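DNA double-strand break repair nuclease NurA (Sulfolobus solfataricus, PDB 2YGK) is a manganese-dependent nuclease that processes DNA ends at double-strand breaks, probably acting with the helicase HerA to resect the 5' strand. Local coordinates at residues E77-D82 with L303-D308; E30-V35 with E221-K226. All blocks are in the same frame, centred on the assembly; numbering follows the deposited sequence.

In the fold
Contact 1 sits beside the active site: it lays helix 300-309 on strand 70-82 of the large mixed sheet, and the side chain of Ala305 is about 4 Å from that of Asp58 and about 9 Å from the bound manganese ion, which Asp58 and Asp133 hold. Contact 2 lies well away from the metal, where helix 17-38 meets the end of helix 216-223 close to the second subunit of the dimer. The two centres are 32 Å apart and the nearest atoms about 15 Å, so the contacts do not touch. Their segments alternate along the chain, 30-35, 77-82, 221-226 and then 303-308.

Contact 1: residues E77-D82 with L303-D308; sequences ESVIGD and LKAHMD
Lys304 lays its aliphatic chain across Val79, with CD 3.9 Å from Val79 CG1. The lysine runs out with CG opposite the backbone N (chi1 -179°) and bends only at its last torsion, which carries NZ toward Asp308, one helical turn on. Ala305 comes nearest the strand backbone, its CA 5.9 Å from the CA of Glu77; its CB lies 3.9 Å from Val79 CG2, and its side chain also touches Asp58 of the neighbouring strand 54-65, a manganese ligand. At Asp308 the contact turns polar. Lys304 NZ donates to Asp308 OD2 at 3.3 Å, a salt bridge within the helix that uses the syn lone pair of the oxygen. Glu77 reaches the same oxygen from the strand: its extended chain brings OE1 within 2.7 Å of Asp308 OD2, with the two carboxylate planes 81° apart. Helix 300-309 thus packs roughly antiparallel (149° between segment axes) on the sheet that carries the metal site of this RNase H-clan domain, and the backbone of Asp308 is hydrogen-bonded to the second subunit. Two acid oxygens so close would repel if both were charged, so one carboxyl group is probably protonated; Lys304 would partly offset the remaining negative charge.

Contact 2: residues E30-V35 with E221-K226; sequences EIQDKV and ELFTEK
Phe223, the last helical residue of 216-223, points its side chain at helix 17-38 and carries most of this apolar contact. Ile31 meets the ring with the end of its chain, CD1 lying 3.7 Å from Phe223 CE2, and the two side chains cross at about a right angle. CG1 of Ile31 sits between the backbone N and the carbonyl carbon (chi1 51°), and from there the chain carries CD1 to the ring. Val35, one turn further on, packs against the root of the same side chain: its CG2 is 3.8 Å from Phe223 CB. Gln32 adds a looser touch, with its CG 4.4 Å from Phe223 CD1. Methyl groups make the remaining cross-contact, where Val35 CG1 approaches Thr224 CG2. Ile31 and Val35 both touch Val219 as well, so the apolar patch extends back along helix 216-223.

Aromatic packing continues into the dimer, for the Phe223 ring stacks with Trp333 of the second subunit.

Polar bonding between the two segments is absent; the hydroxyl of Thr224 turns back to the last turn of helix 216-223, where OG1 is hydrogen-bonded to Leu220 O, and also to Arg262 NH1. Thr224 is also where the chain leaves helical geometry.

The backbone of 17-38 is kinked here: N of Asp33 and of Lys34 lack bonds to the preceding turn, and Val35 N reaches Ile31 O only weakly, at 3.4 Å. Overall this is apolar packing between two helices, in which Ile31 and Val35, one turn apart, bear on the phenylalanine that ends helix 216-223, beside the second subunit of the homodimer.

Contact 1: residues E77-D82 with L303-D308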
ATOM      1  N   GLU A  77     -21.713   0.910  -5.424  1.00 38.71           N
ATOM      2  CA  GLU A  77     -23.110   1.135  -5.189  1.00 40.30           C
ATOM      3  C   GLU A  77     -23.482   2.580  -5.480  1.00 39.95           C
ATOM      4  O   GLU A  77     -22.751   3.489  -5.135  1.00 38.59           O
ATOM      5  CB  GLU A  77     -23.394   0.820  -3.735  1.00 41.10           C
ATOM      6  CG  GLU A  77     -24.836   0.957  -3.333  1.00 44.77           C
ATOM      7  CD  GLU A  77     -25.073   0.444  -1.945  1.00 48.89           C
ATOM      8  OE1 GLU A  77     -24.857   1.127  -0.985  1.00 51.17           O
ATOM      9  OE2 GLU A  77     -25.466  -0.676  -1.747  1.00 52.31           O
ATOM     10  N   SER A  78     -24.621   2.775  -6.132  1.00 41.63           N
ATOM     11  CA  SER A  78     -25.248   4.083  -6.233  1.00 42.10           C
ATOM     12  C   SER A  78     -26.346   4.161  -5.159  1.00 43.17           C
ATOM     13  O   SER A  78     -27.000   3.163  -4.828  1.00 44.29           O
ATOM     14  CB  SER A  78     -25.826   4.351  -7.645  1.00 43.17           C
ATOM     15  OG  SER A  78     -26.867   3.434  -7.956  1.00 44.59           O
ATOM     16  N   VAL A  79     -26.511   5.363  -4.629  1.00 43.29           N
ATOM     17  CA  VAL A  79     -27.431   5.634  -3.547  1.00 44.68           C
ATOM     18  C   VAL A  79     -28.157   6.947  -3.852  1.00 46.12           C
ATOM     19  O   VAL A  79     -27.504   7.974  -4.089  1.00 44.44           O
ATOM     20  CB  VAL A  79     -26.668   5.762  -2.206  1.00 43.13           C
ATOM     21  CG1 VAL A  79     -27.519   6.428  -1.182  1.00 43.97           C
ATOM     22  CG2 VAL A  79     -26.227   4.415  -1.718  1.00 41.98           C
ATOM     23  N   ILE A  80     -29.496   6.895  -3.871  1.00 49.11           N
ATOM     24  CA  ILE A  80     -30.311   8.107  -4.006  1.00 51.00           C
ATOM     25  C   ILE A  80     -30.760   8.624  -2.638  1.00 52.00           C
ATOM     26  O   ILE A  80     -31.328   7.874  -1.843  1.00 53.03           O
ATOM     27  CB  ILE A  80     -31.547   7.893  -4.940  1.00 53.53           C
ATOM     28  CG1 ILE A  80     -32.133   9.244  -5.381  1.00 54.68           C
ATOM     29  CG2 ILE A  80     -32.638   7.046  -4.256  1.00 55.20           C
ATOM     30  CD1 ILE A  80     -32.712   9.239  -6.794  1.00 56.49           C
ATOM     31  N   GLY A  81     -30.502   9.911  -2.376  1.00 52.35           N
ATOM     32  CA  GLY A  81     -30.923  10.573  -1.125  1.00 53.33           C
ATOM     33  C   GLY A  81     -31.537  11.976  -1.238  1.00 54.48           C
ATOM     34  O   GLY A  81     -31.107  12.796  -2.043  1.00 52.92           O
ATOM     35  N   ASP A  82     -32.559  12.235  -0.427  1.00 57.16           N
ATOM     36  CA  ASP A  82     -33.047  13.594  -0.199  1.00 59.31           C
ATOM     37  C   ASP A  82     -33.523  13.737   1.233  1.00 61.18           C
ATOM     38  O   ASP A  82     -33.394  12.808   2.034  1.00 61.27           O
ATOM     39  CB  ASP A  82     -34.155  14.014  -1.196  1.00 60.93           C
ATOM     40  CG  ASP A  82     -35.404  13.141  -1.115  1.00 65.47           C
ATOM     41  OD1 ASP A  82     -35.385  12.065  -0.487  1.00 69.34           O
ATOM     42  OD2 ASP A  82     -36.436  13.514  -1.709  1.00 71.17           O
ATOM     43  N   LEU A 303     -21.681   8.574   2.767  1.00 32.93           N
ATOM     44  CA  LEU A 303     -21.343   7.717   3.901  1.00 33.01           C
ATOM     45  C   LEU A 303     -22.013   6.350   3.786  1.00 33.38           C
ATOM     46  O   LEU A 303     -21.424   5.346   4.136  1.00 34.31           O
ATOM     47  CB  LEU A 303     -21.702   8.381   5.226  1.00 33.35           C
ATOM     48  CG  LEU A 303     -21.378   7.551   6.478  1.00 34.07           C
ATOM     49  CD1 LEU A 303     -19.920   7.104   6.481  1.00 34.12           C
ATOM     50  CD2 LEU A 303     -21.719   8.306   7.798  1.00 33.87           C
ATOM     51  N   LYS A 304     -23.229   6.325   3.279  1.00 34.02           N
ATOM     52  CA  LYS A 304     -23.996   5.104   3.185  1.00 35.62           C
ATOM     53  C   LYS A 304     -23.441   4.272   2.084  1.00 34.75           C
ATOM     54  O   LYS A 304     -23.210   3.084   2.261  1.00 35.74           O
ATOM     55  CB  LYS A 304     -25.481   5.370   2.893  1.00 36.76           C
ATOM     56  CG  LYS A 304     -26.300   4.080   2.827  1.00 39.89           C
ATOM     57  CD  LYS A 304     -27.661   4.316   2.118  1.00 43.38           C
ATOM     58  CE  LYS A 304     -28.397   2.978   1.809  1.00 45.63           C
ATOM     59  NZ  LYS A 304     -28.279   1.923   2.837  1.00 44.94           N
ATOM     60  N   ALA A 305     -23.238   4.890   0.938  1.00 34.31           N
ATOM     61  CA  ALA A 305     -22.655   4.183  -0.188  1.00 34.55           C
ATOM     62  C   ALA A 305     -21.361   3.535   0.269  1.00 35.25           C
ATOM     63  O   ALA A 305     -21.115   2.354   0.012  1.00 36.08           O
ATOM     64  CB  ALA A 305     -22.402   5.120  -1.333  1.00 33.14           C
ATOM     65  N   HIS A 306     -20.558   4.299   0.996  1.00 35.99           N
ATOM     66  CA  HIS A 306     -19.243   3.840   1.395  1.00 36.96           C
ATOM     67  C   HIS A 306     -19.412   2.695   2.360  1.00 39.25           C
ATOM     68  O   HIS A 306     -18.706   1.690   2.280  1.00 40.50           O
ATOM     69  CB  HIS A 306     -18.469   4.979   2.029  1.00 36.72           C
ATOM     70  CG  HIS A 306     -17.124   4.596   2.548  1.00 40.02           C
ATOM     71  ND1 HIS A 306     -16.121   4.118   1.734  1.00 47.81           N
ATOM     72  CD2 HIS A 306     -16.589   4.663   3.781  1.00 46.23           C
ATOM     73  CE1 HIS A 306     -15.031   3.890   2.446  1.00 46.19           C
ATOM     74  NE2 HIS A 306     -15.287   4.223   3.693  1.00 47.43           N
HETATM   75  N   MSE A 307     -20.351   2.803   3.282  1.00 41.31           N
HETATM   76  CA  MSE A 307     -20.431   1.768   4.301  1.00 43.01           C
HETATM   77  C   MSE A 307     -20.872   0.436   3.688  1.00 43.89           C
HETATM   78  O   MSE A 307     -20.472  -0.651   4.122  1.00 44.80           O
HETATM   79  CB  MSE A 307     -21.371   2.192   5.409  1.00 44.41           C
HETATM   80  CG  MSE A 307     -20.769   3.204   6.345  1.00 45.50           C
HETATM   81 SE   MSE A 307     -22.167   3.854   7.546  1.00 53.49          SE
HETATM   82  CE  MSE A 307     -22.420   2.187   8.553  1.00 56.09           C
ATOM     83  N   ASP A 308     -21.701   0.509   2.672  1.00 43.55           N
ATOM     84  CA  ASP A 308     -22.248  -0.718   2.130  1.00 44.29           C
ATOM     85  C   ASP A 308     -21.234  -1.489   1.319  1.00 44.13           C
ATOM     86  O   ASP A 308     -21.222  -2.693   1.372  1.00 44.26           O
ATOM     87  CB  ASP A 308     -23.462  -0.389   1.283  1.00 44.26           C
ATOM     88  CG  ASP A 308     -24.619   0.030   2.115  1.00 43.35           C
ATOM     89  OD1 ASP A 308     -24.595  -0.290   3.308  1.00 43.44           O
ATOM     90  OD2 ASP A 308     -25.562   0.645   1.589  1.00 41.84           O
TER

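Contact 2: residues E30-V35 with E221-K226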
ATOM      1  N   GLU A  30       3.394  30.957   9.500  1.00119.22           N
ATOM      2  CA  GLU A  30       3.282  30.855   8.053  1.00118.96           C
ATOM      3  C   GLU A  30       1.949  31.404   7.576  1.00116.93           C
ATOM      4  O   GLU A  30       1.911  32.059   6.541  1.00117.30           O
ATOM      5  CB  GLU A  30       3.427  29.396   7.597  1.00117.75           C
ATOM      6  CG  GLU A  30       3.395  29.162   6.077  1.00117.47           C
ATOM      7  CD  GLU A  30       4.720  29.424   5.386  1.00121.66           C
ATOM      8  OE1 GLU A  30       5.621  30.049   5.992  1.00126.05           O
ATOM      9  OE2 GLU A  30       4.855  29.000   4.219  1.00121.59           O
ATOM     10  N   ILE A  31       0.862  31.138   8.308  1.00115.41           N
ATOM     11  CA  ILE A  31      -0.475  31.446   7.790  1.00113.38           C
ATOM     12  C   ILE A  31      -1.659  31.510   8.791  1.00112.40           C
ATOM     13  O   ILE A  31      -2.793  31.230   8.403  1.00110.10           O
ATOM     14  CB  ILE A  31      -0.854  30.461   6.620  1.00111.04           C
ATOM     15  CG1 ILE A  31      -0.650  29.001   7.033  1.00110.00           C
ATOM     16  CG2 ILE A  31      -0.058  30.772   5.345  1.00112.22           C
ATOM     17  CD1 ILE A  31      -1.682  28.491   8.006  1.00107.90           C
ATOM     18  N   GLN A  32      -1.439  31.899  10.047  1.00114.64           N
ATOM     19  CA  GLN A  32      -2.583  32.263  10.921  1.00114.23           C
ATOM     20  C   GLN A  32      -3.328  33.497  10.361  1.00113.22           C
ATOM     21  O   GLN A  32      -4.540  33.640  10.567  1.00111.66           O
ATOM     22  CB  GLN A  32      -2.145  32.535  12.374  1.00117.32           C
ATOM     23  CG  GLN A  32      -3.313  32.726  13.378  1.00118.36           C
ATOM     24  CD  GLN A  32      -2.851  33.155  14.778  1.00123.21           C
ATOM     25  OE1 GLN A  32      -2.365  34.274  14.982  1.00125.98           O
ATOM     26  NE2 GLN A  32      -3.029  32.268  15.749  1.00124.72           N
ATOM     27  N   ASP A  33      -2.587  34.366   9.659  1.00113.85           N
ATOM     28  CA  ASP A  33      -3.144  35.549   8.977  1.00113.04           C
ATOM     29  C   ASP A  33      -3.930  35.233   7.682  1.00109.55           C
ATOM     30  O   ASP A  33      -5.103  35.609   7.548  1.00107.58           O
ATOM     31  CB  ASP A  33      -2.053  36.619   8.694  1.00116.18           C
ATOM     32  CG  ASP A  33      -0.624  36.041   8.580  1.00118.34           C
ATOM     33  OD1 ASP A  33      -0.434  34.805   8.615  1.00116.75           O
ATOM     34  OD2 ASP A  33       0.329  36.845   8.474  1.00121.58           O
ATOM     35  N   LYS A  34      -3.280  34.544   6.741  1.00108.00           N
ATOM     36  CA  LYS A  34      -3.853  34.316   5.405  1.00105.32           C
ATOM     37  C   LYS A  34      -5.079  33.411   5.405  1.00100.06           C
ATOM     38  O   LYS A  34      -5.913  33.500   4.511  1.00 98.38           O
ATOM     39  CB  LYS A  34      -2.789  33.786   4.439  1.00106.63           C
ATOM     40  CG  LYS A  34      -1.728  34.820   4.154  1.00113.30           C
ATOM     41  CD  LYS A  34      -0.614  34.322   3.253  1.00119.22           C
ATOM     42  CE  LYS A  34       0.438  35.432   3.065  1.00125.11           C
ATOM     43  NZ  LYS A  34       1.599  35.025   2.219  1.00128.58           N
ATOM     44  N   VAL A  35      -5.200  32.548   6.406  1.00 96.83           N
ATOM     45  CA  VAL A  35      -6.358  31.670   6.490  1.00 92.68           C
ATOM     46  C   VAL A  35      -7.615  32.493   6.460  1.00 90.27           C
ATOM     47  O   VAL A  35      -8.439  32.348   5.567  1.00 89.05           O
ATOM     48  CB  VAL A  35      -6.366  30.832   7.775  1.00 92.45           C
ATOM     49  CG1 VAL A  35      -7.755  30.325   8.067  1.00 90.20           C
ATOM     50  CG2 VAL A  35      -5.409  29.681   7.646  1.00 92.47           C
ATOM     51  N   GLU A 221      -8.632  23.333   8.754  1.00 49.20           N
ATOM     52  CA  GLU A 221      -9.208  22.617   9.890  1.00 49.44           C
ATOM     53  C   GLU A 221      -8.567  23.107  11.153  1.00 50.96           C
ATOM     54  O   GLU A 221      -9.195  23.109  12.201  1.00 51.60           O
ATOM     55  CB  GLU A 221      -9.017  21.116   9.738  1.00 49.28           C
ATOM     56  CG  GLU A 221      -9.913  20.482   8.654  1.00 49.88           C
ATOM     57  CD  GLU A 221      -9.617  19.000   8.400  1.00 53.14           C
ATOM     58  OE1 GLU A 221      -8.829  18.384   9.160  1.00 54.39           O
ATOM     59  OE2 GLU A 221     -10.191  18.448   7.430  1.00 55.99           O
ATOM     60  N   LEU A 222      -7.311  23.531  11.054  1.00 51.88           N
ATOM     61  CA  LEU A 222      -6.620  24.035  12.217  1.00 54.29           C
ATOM     62  C   LEU A 222      -7.092  25.427  12.580  1.00 55.09           C
ATOM     63  O   LEU A 222      -7.411  25.671  13.755  1.00 57.19           O
ATOM     64  CB  LEU A 222      -5.096  24.020  12.019  1.00 55.95           C
ATOM     65  CG  LEU A 222      -4.430  22.649  12.104  1.00 54.36           C
ATOM     66  CD1 LEU A 222      -2.977  22.847  11.931  1.00 54.97           C
ATOM     67  CD2 LEU A 222      -4.730  21.965  13.423  1.00 53.89           C
ATOM     68  N   PHE A 223      -7.186  26.313  11.583  1.00 53.87           N
ATOM     69  CA  PHE A 223      -7.354  27.750  11.835  1.00 54.74           C
ATOM     70  C   PHE A 223      -8.718  28.375  11.548  1.00 53.55           C
ATOM     71  O   PHE A 223      -8.856  29.585  11.631  1.00 54.40           O
ATOM     72  CB  PHE A 223      -6.258  28.510  11.106  1.00 55.75           C
ATOM     73  CG  PHE A 223      -4.889  28.154  11.589  1.00 56.85           C
ATOM     74  CD1 PHE A 223      -4.510  28.482  12.867  1.00 58.04           C
ATOM     75  CD2 PHE A 223      -4.009  27.429  10.787  1.00 55.70           C
ATOM     76  CE1 PHE A 223      -3.264  28.125  13.340  1.00 62.04           C
ATOM     77  CE2 PHE A 223      -2.761  27.072  11.245  1.00 57.30           C
ATOM     78  CZ  PHE A 223      -2.377  27.420  12.522  1.00 60.86           C
ATOM     79  N   THR A 224      -9.718  27.557  11.218  1.00 51.59           N
ATOM     80  CA  THR A 224     -11.102  28.015  11.144  1.00 50.00           C
ATOM     81  C   THR A 224     -11.971  27.001  11.875  1.00 50.45           C
ATOM     82  O   THR A 224     -11.615  25.812  11.948  1.00 50.51           O
ATOM     83  CB  THR A 224     -11.579  28.147   9.692  1.00 48.06           C
ATOM     84  OG1 THR A 224     -11.885  26.862   9.137  1.00 44.46           O
ATOM     85  CG2 THR A 224     -10.534  28.824   8.827  1.00 46.95           C
ATOM     86  N   GLU A 225     -13.089  27.465  12.419  1.00 51.51           N
ATOM     87  CA  GLU A 225     -14.035  26.596  13.117  1.00 52.27           C
ATOM     88  C   GLU A 225     -15.386  26.580  12.449  1.00 50.03           C
ATOM     89  O   GLU A 225     -16.025  25.533  12.406  1.00 48.26           O
ATOM     90  CB  GLU A 225     -14.211  27.019  14.589  1.00 55.30           C
ATOM     91  CG  GLU A 225     -14.880  25.949  15.537  1.00 60.69           C
ATOM     92  CD  GLU A 225     -16.390  26.193  15.860  1.00 66.93           C
ATOM     93  OE1 GLU A 225     -16.743  27.292  16.344  1.00 71.36           O
ATOM     94  OE2 GLU A 225     -17.227  25.270  15.660  1.00 70.86           O
ATOM     95  N   LYS A 226     -15.820  27.738  11.949  1.00 49.52           N
ATOM     96  CA  LYS A 226     -17.213  27.932  11.571  1.00 49.16           C
ATOM     97  C   LYS A 226     -17.526  27.397  10.168  1.00 47.33           C
ATOM     98  O   LYS A 226     -16.657  27.319   9.279  1.00 46.39           O
ATOM     99  CB  LYS A 226     -17.601  29.402  11.671  1.00 50.71           C
ATOM    100  CG  LYS A 226     -17.789  29.929  13.098  1.00 54.18           C
ATOM    101  CD  LYS A 226     -19.241  29.813  13.501  1.00 57.13           C
ATOM    102  CE  LYS A 226     -19.498  30.035  14.999  1.00 61.48           C
ATOM    103  NZ  LYS A 226     -20.987  30.343  15.262  1.00 62.59           N
TER